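Local atomic coordinates of copper chaperone CopZ (PDB entry 6FF2), a protein that sequesters copper(I) inside Staphylococcus aureus cells and delivers it to the copper-exporting P-type ATPase CopA. Residues V20-S32 with V42-M56. Residues are numbered along the deposited sequence; the frame is centred on the assembly and turned at random.
Sequences VESALNNIDGVTS and VSVQYDDSKVAVSQM. With MG (magnesium ion), chain E.
Leu24, near the C-terminal end of helix 14-25, divides its two methyls between strand and helix: CD1 rests on Val42 CG1 at 3.7 Å and also meets Val44 CG2, while CD2 packs against Met56 CB, its side chain crossing that of Met56 at about a right angle. Its forked apolar end suits a place between a strand on one methyl and a helix on the other. Val30 adds to this core by setting CG1, anti to its backbone N (chi1 171°), against Val44 CG1, and Ile27 lays CG2 on Val51 CG2 at 3.7 Å, with CD1 over the backbone of Gln55.

Between the strands, a classic beta bulge places Thr31 and Ser32 opposite Gln45. Gln45 O accepts from both amides, at a short 2.7 Å from Thr31 N and a longer 3.3 Å from Ser32 N; Gln45 N returns a bond to Ser32 O. Ahead of the bulge, Asp47 N binds Gly29 O at 2.9 Å. Gly29 sits in the type II turn from Ile27 to Val30, where its positive phi (102°) and the nearby CB of Lys50 leave no room for a side chain. On the surface, Lys50 NZ reaches Asp28 OD1 at 3.0 Å from above the carboxylate plane, forming a salt bridge.

Further out, Met56 CE lies over the centre of the Tyr46 ring, 3.4 Å above its plane, and strand 3-9 flanks Val42 and Val44. Asn25 O binds magnesium, and one of the ion's waters donates to both Ile27 O and Val30 O. These contacts join both helices to the hairpin of the ferredoxin-like heavy-metal-associated fold. Val20 CG1 approaches Val42 CG1, and the Val20 side chain lies about 8 Å from a bound copper(I) ion. The apolar core thus runs from near the copper end towards the loops, where backbone bonds and the Asp28-Lys50 ion pair take over.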
loop_
_atom_site.group_PDB
_atom_site.type_symbol
_atom_site.label_atom_id
_atom_site.label_comp_id
_atom_site.label_asym_id
_atom_site.label_seq_id
_atom_site.Cartn_x
_atom_site.Cartn_y
_atom_site.Cartn_z
ATOM N N VAL A 20 -4.047 7.812 1.337
ATOM C CA VAL A 20 -4.053 9.154 1.968
ATOM C C VAL A 20 -4.887 10.083 1.094
ATOM O O VAL A 20 -5.781 10.802 1.628
ATOM C CB VAL A 20 -2.619 9.600 2.220
ATOM C CG1 VAL A 20 -2.574 11.095 2.568
ATOM C CG2 VAL A 20 -2.004 8.797 3.372
ATOM N N GLU A 21 -4.646 10.092 -0.198
ATOM C CA GLU A 21 -5.432 11.014 -1.068
ATOM C C GLU A 21 -6.937 10.670 -1.012
ATOM O O GLU A 21 -7.769 11.573 -0.964
ATOM C CB GLU A 21 -4.883 11.022 -2.501
ATOM C CG GLU A 21 -3.518 11.655 -2.596
ATOM C CD GLU A 21 -2.904 11.703 -3.962
ATOM O OE1 GLU A 21 -3.549 11.264 -4.951
ATOM O OE2 GLU A 21 -1.739 12.146 -4.023
ATOM N N SER A 22 -7.309 9.392 -1.022
ATOM C CA SER A 22 -8.714 9.044 -0.936
ATOM C C SER A 22 -9.353 9.457 0.348
ATOM O O SER A 22 -10.467 9.960 0.349
ATOM C CB SER A 22 -8.951 7.547 -1.110
ATOM O OG SER A 22 -8.743 7.297 -2.465
ATOM N N ALA A 23 -8.666 9.244 1.461
ATOM C CA ALA A 23 -9.226 9.602 2.773
ATOM C C ALA A 23 -9.470 11.109 2.864
ATOM O O ALA A 23 -10.492 11.552 3.339
ATOM C CB ALA A 23 -8.269 9.172 3.869
ATOM N N LEU A 24 -8.521 11.867 2.342
ATOM C CA LEU A 24 -8.667 13.330 2.354
ATOM C C LEU A 24 -9.773 13.805 1.448
ATOM O O LEU A 24 -10.532 14.652 1.830
ATOM C CB LEU A 24 -7.335 14.006 2.042
ATOM C CG LEU A 24 -6.244 13.862 3.141
ATOM C CD1 LEU A 24 -4.839 14.206 2.620
ATOM C CD2 LEU A 24 -6.612 14.754 4.345
ATOM N N ASN A 25 -9.830 13.278 0.220
ATOM C CA ASN A 25 -10.897 13.658 -0.713
ATOM C C ASN A 25 -12.303 13.244 -0.301
ATOM O O ASN A 25 -13.293 13.795 -0.816
ATOM C CB ASN A 25 -10.555 13.161 -2.113
ATOM C CG ASN A 25 -9.544 14.030 -2.792
ATOM O OD1 ASN A 25 -9.765 15.235 -2.948
ATOM N ND2 ASN A 25 -8.458 13.437 -3.262
ATOM N N ASN A 26 -12.437 12.299 0.604
ATOM C CA ASN A 26 -13.731 11.951 1.180
ATOM C C ASN A 26 -14.321 13.010 2.061
ATOM O O ASN A 26 -15.489 12.936 2.346
ATOM C CB ASN A 26 -13.626 10.681 2.042
ATOM C CG ASN A 26 -14.983 10.129 2.398
ATOM O OD1 ASN A 26 -15.786 9.833 1.492
ATOM N ND2 ASN A 26 -15.281 10.041 3.697
ATOM N N ILE A 27 -13.502 13.955 2.556
ATOM C CA ILE A 27 -13.987 14.975 3.450
ATOM C C ILE A 27 -14.667 16.068 2.642
ATOM O O ILE A 27 -14.036 16.630 1.730
ATOM C CB ILE A 27 -12.877 15.590 4.303
ATOM C CG1 ILE A 27 -11.997 14.514 5.007
ATOM C CG2 ILE A 27 -13.478 16.597 5.269
ATOM C CD1 ILE A 27 -10.694 15.036 5.629
ATOM N N ASP A 28 -15.880 16.430 3.043
ATOM C CA ASP A 28 -16.599 17.533 2.377
ATOM C C ASP A 28 -15.865 18.826 2.660
ATOM O O ASP A 28 -15.524 19.152 3.814
ATOM C CB ASP A 28 -18.039 17.619 2.888
ATOM C CG ASP A 28 -18.879 18.721 2.197
ATOM O OD1 ASP A 28 -18.690 18.918 0.976
ATOM O OD2 ASP A 28 -19.718 19.417 2.865
ATOM N N GLY A 29 -15.573 19.544 1.568
ATOM C CA GLY A 29 -14.791 20.785 1.610
ATOM C C GLY A 29 -13.338 20.651 1.179
ATOM O O GLY A 29 -12.632 21.644 0.936
ATOM N N VAL A 30 -12.815 19.400 1.120
ATOM C CA VAL A 30 -11.505 19.148 0.491
ATOM C C VAL A 30 -11.721 18.985 -0.979
ATOM O O VAL A 30 -12.555 18.217 -1.430
ATOM C CB VAL A 30 -10.848 17.895 1.057
ATOM C CG1 VAL A 30 -9.628 17.524 0.253
ATOM C CG2 VAL A 30 -10.484 18.137 2.498
ATOM N N THR A 31 -10.988 19.814 -1.725
ATOM C CA THR A 31 -11.090 19.873 -3.181
ATOM C C THR A 31 -10.127 18.906 -3.855
ATOM O O THR A 31 -10.496 18.250 -4.819
ATOM C CB THR A 31 -10.911 21.312 -3.649
ATOM O OG1 THR A 31 -11.854 22.141 -2.925
ATOM C CG2 THR A 31 -11.090 21.408 -5.107
ATOM N N SER A 32 -8.892 18.814 -3.356
ATOM C CA SER A 32 -7.946 17.862 -3.843
ATOM C C SER A 32 -6.862 17.615 -2.816
ATOM O O SER A 32 -6.658 18.415 -1.882
ATOM C CB SER A 32 -7.331 18.393 -5.163
ATOM O OG SER A 32 -6.445 19.463 -4.950
ATOM N N VAL A 42 2.108 16.484 2.099
ATOM C CA VAL A 42 0.821 16.345 1.481
ATOM C C VAL A 42 0.118 17.707 1.320
ATOM O O VAL A 42 -0.088 18.366 2.320
ATOM C CB VAL A 42 -0.058 15.411 2.327
ATOM C CG1 VAL A 42 -1.381 15.141 1.596
ATOM C CG2 VAL A 42 0.718 14.110 2.640
ATOM N N SER A 43 -0.122 18.104 0.088
ATOM C CA SER A 43 -0.740 19.385 -0.209
ATOM C C SER A 43 -2.221 19.199 -0.390
ATOM O O SER A 43 -2.662 18.483 -1.285
ATOM C CB SER A 43 -0.129 20.033 -1.428
ATOM O OG SER A 43 -0.819 21.260 -1.748
ATOM N N VAL A 44 -3.026 19.939 0.387
ATOM C CA VAL A 44 -4.493 19.817 0.342
ATOM C C VAL A 44 -5.045 21.186 -0.037
ATOM O O VAL A 44 -4.666 22.204 0.556
ATOM C CB VAL A 44 -5.010 19.407 1.715
ATOM C CG1 VAL A 44 -6.505 19.307 1.697
ATOM C CG2 VAL A 44 -4.396 18.108 2.199
ATOM N N GLN A 45 -5.869 21.195 -1.052
ATOM C CA GLN A 45 -6.649 22.378 -1.466
ATOM C C GLN A 45 -8.054 22.215 -0.874
ATOM O O GLN A 45 -8.714 21.168 -1.062
ATOM C CB GLN A 45 -6.739 22.477 -2.976
ATOM C CG GLN A 45 -5.378 22.586 -3.649
ATOM C CD GLN A 45 -4.764 23.950 -3.510
ATOM O OE1 GLN A 45 -5.458 24.952 -3.290
ATOM N NE2 GLN A 45 -3.485 24.012 -3.679
ATOM N N TYR A 46 -8.554 23.256 -0.208
ATOM C CA TYR A 46 -9.797 23.117 0.525
ATOM C C TYR A 46 -10.482 24.464 0.760
ATOM O O TYR A 46 -9.811 25.514 0.667
ATOM C CB TYR A 46 -9.539 22.447 1.881
ATOM C CG TYR A 46 -8.744 23.277 2.892
ATOM C CD1 TYR A 46 -7.399 23.513 2.766
ATOM C CD2 TYR A 46 -9.387 23.854 4.005
ATOM C CE1 TYR A 46 -6.676 24.255 3.692
ATOM C CE2 TYR A 46 -8.683 24.605 4.929
ATOM C CZ TYR A 46 -7.312 24.811 4.780
ATOM O OH TYR A 46 -6.641 25.525 5.687
ATOM N N ASP A 47 -11.773 24.382 1.089
ATOM C CA ASP A 47 -12.575 25.559 1.460
ATOM C C ASP A 47 -12.454 25.667 2.983
ATOM O O ASP A 47 -12.993 24.793 3.694
ATOM C CB ASP A 47 -14.015 25.355 1.028
ATOM C CG ASP A 47 -14.940 26.538 1.403
ATOM O OD1 ASP A 47 -14.513 27.349 2.245
ATOM O OD2 ASP A 47 -16.049 26.557 0.858
ATOM N N ASP A 48 -11.742 26.679 3.453
ATOM C CA ASP A 48 -11.421 26.833 4.877
ATOM C C ASP A 48 -12.652 27.280 5.683
ATOM O O ASP A 48 -12.592 27.290 6.922
ATOM C CB ASP A 48 -10.218 27.708 5.159
ATOM C CG ASP A 48 -10.466 29.181 4.870
ATOM O OD1 ASP A 48 -11.391 29.532 4.133
ATOM O OD2 ASP A 48 -9.680 30.009 5.321
ATOM N N SER A 49 -13.781 27.519 5.032
ATOM C CA SER A 49 -15.026 27.727 5.766
ATOM C C SER A 49 -15.684 26.423 6.092
ATOM O O SER A 49 -16.540 26.352 6.998
ATOM C CB SER A 49 -15.999 28.585 4.979
ATOM O OG SER A 49 -15.559 29.899 5.042
ATOM N N LYS A 50 -15.293 25.327 5.406
ATOM C CA LYS A 50 -16.000 24.043 5.527
ATOM C C LYS A 50 -15.212 22.985 6.261
ATOM O O LYS A 50 -15.792 22.191 6.992
ATOM C CB LYS A 50 -16.328 23.505 4.179
ATOM C CG LYS A 50 -17.429 24.270 3.550
ATOM C CD LYS A 50 -17.799 23.707 2.196
ATOM C CE LYS A 50 -18.239 22.248 2.222
ATOM N NZ LYS A 50 -18.649 21.922 0.819
ATOM N N VAL A 51 -13.897 23.017 6.121
ATOM C CA VAL A 51 -13.072 21.930 6.685
ATOM C C VAL A 51 -11.936 22.500 7.470
ATOM O O VAL A 51 -11.338 23.503 7.098
ATOM C CB VAL A 51 -12.689 20.895 5.598
ATOM C CG1 VAL A 51 -11.942 21.484 4.511
ATOM C CG2 VAL A 51 -11.854 19.784 6.220
ATOM N N ALA A 52 -11.682 21.873 8.644
ATOM C CA ALA A 52 -10.571 22.212 9.468
ATOM C C ALA A 52 -9.345 21.302 9.240
ATOM O O ALA A 52 -9.526 20.132 8.898
ATOM C CB ALA A 52 -10.989 22.084 10.947
ATOM N N VAL A 53 -8.151 21.820 9.524
ATOM C CA VAL A 53 -6.982 21.003 9.375
ATOM C C VAL A 53 -7.050 19.783 10.334
ATOM O O VAL A 53 -6.558 18.714 10.008
ATOM C CB VAL A 53 -5.725 21.853 9.567
ATOM C CG1 VAL A 53 -4.484 20.976 9.626
ATOM C CG2 VAL A 53 -5.630 22.815 8.385
ATOM N N SER A 54 -7.665 19.957 11.498
ATOM C CA SER A 54 -7.833 18.827 12.424
ATOM C C SER A 54 -8.510 17.613 11.770
ATOM O O SER A 54 -8.153 16.463 12.052
ATOM C CB SER A 54 -8.590 19.372 13.641
ATOM O OG SER A 54 -9.922 19.814 13.300
ATOM N N GLN A 55 -9.499 17.831 10.912
ATOM C CA GLN A 55 -10.184 16.770 10.208
ATOM C C GLN A 55 -9.209 16.071 9.227
ATOM O O GLN A 55 -9.271 14.853 9.030
ATOM C CB GLN A 55 -11.393 17.314 9.466
ATOM C CG GLN A 55 -12.532 17.820 10.348
ATOM C CD GLN A 55 -13.537 18.543 9.499
ATOM O OE1 GLN A 55 -13.513 19.801 9.470
ATOM N NE2 GLN A 55 -14.360 17.803 8.746
ATOM N N MET A 56 -8.336 16.831 8.570
ATOM C CA MET A 56 -7.362 16.238 7.671
ATOM C C MET A 56 -6.367 15.360 8.414
ATOM O O MET A 56 -6.041 14.252 7.966
ATOM C CB MET A 56 -6.609 17.356 6.925
ATOM C CG MET A 56 -7.507 18.315 6.120
ATOM S SD MET A 56 -6.499 19.681 5.538
ATOM C CE MET A 56 -7.806 20.909 5.206
HETATM MG MG MG E . -14.169 14.782 -2.371
HETATM O O HOH W 1 -12.299 16.002 -2.953
HETATM O O HOH W 2 -14.595 16.209 -0.880
HETATM O O HOH W 3 -15.962 19.049 6.444
HETATM O O HOH W 4 -3.748 19.268 -3.962
HETATM O O HOH W 5 -15.046 16.175 -3.444
HETATM O O HOH W 6 -13.499 13.497 -3.800
#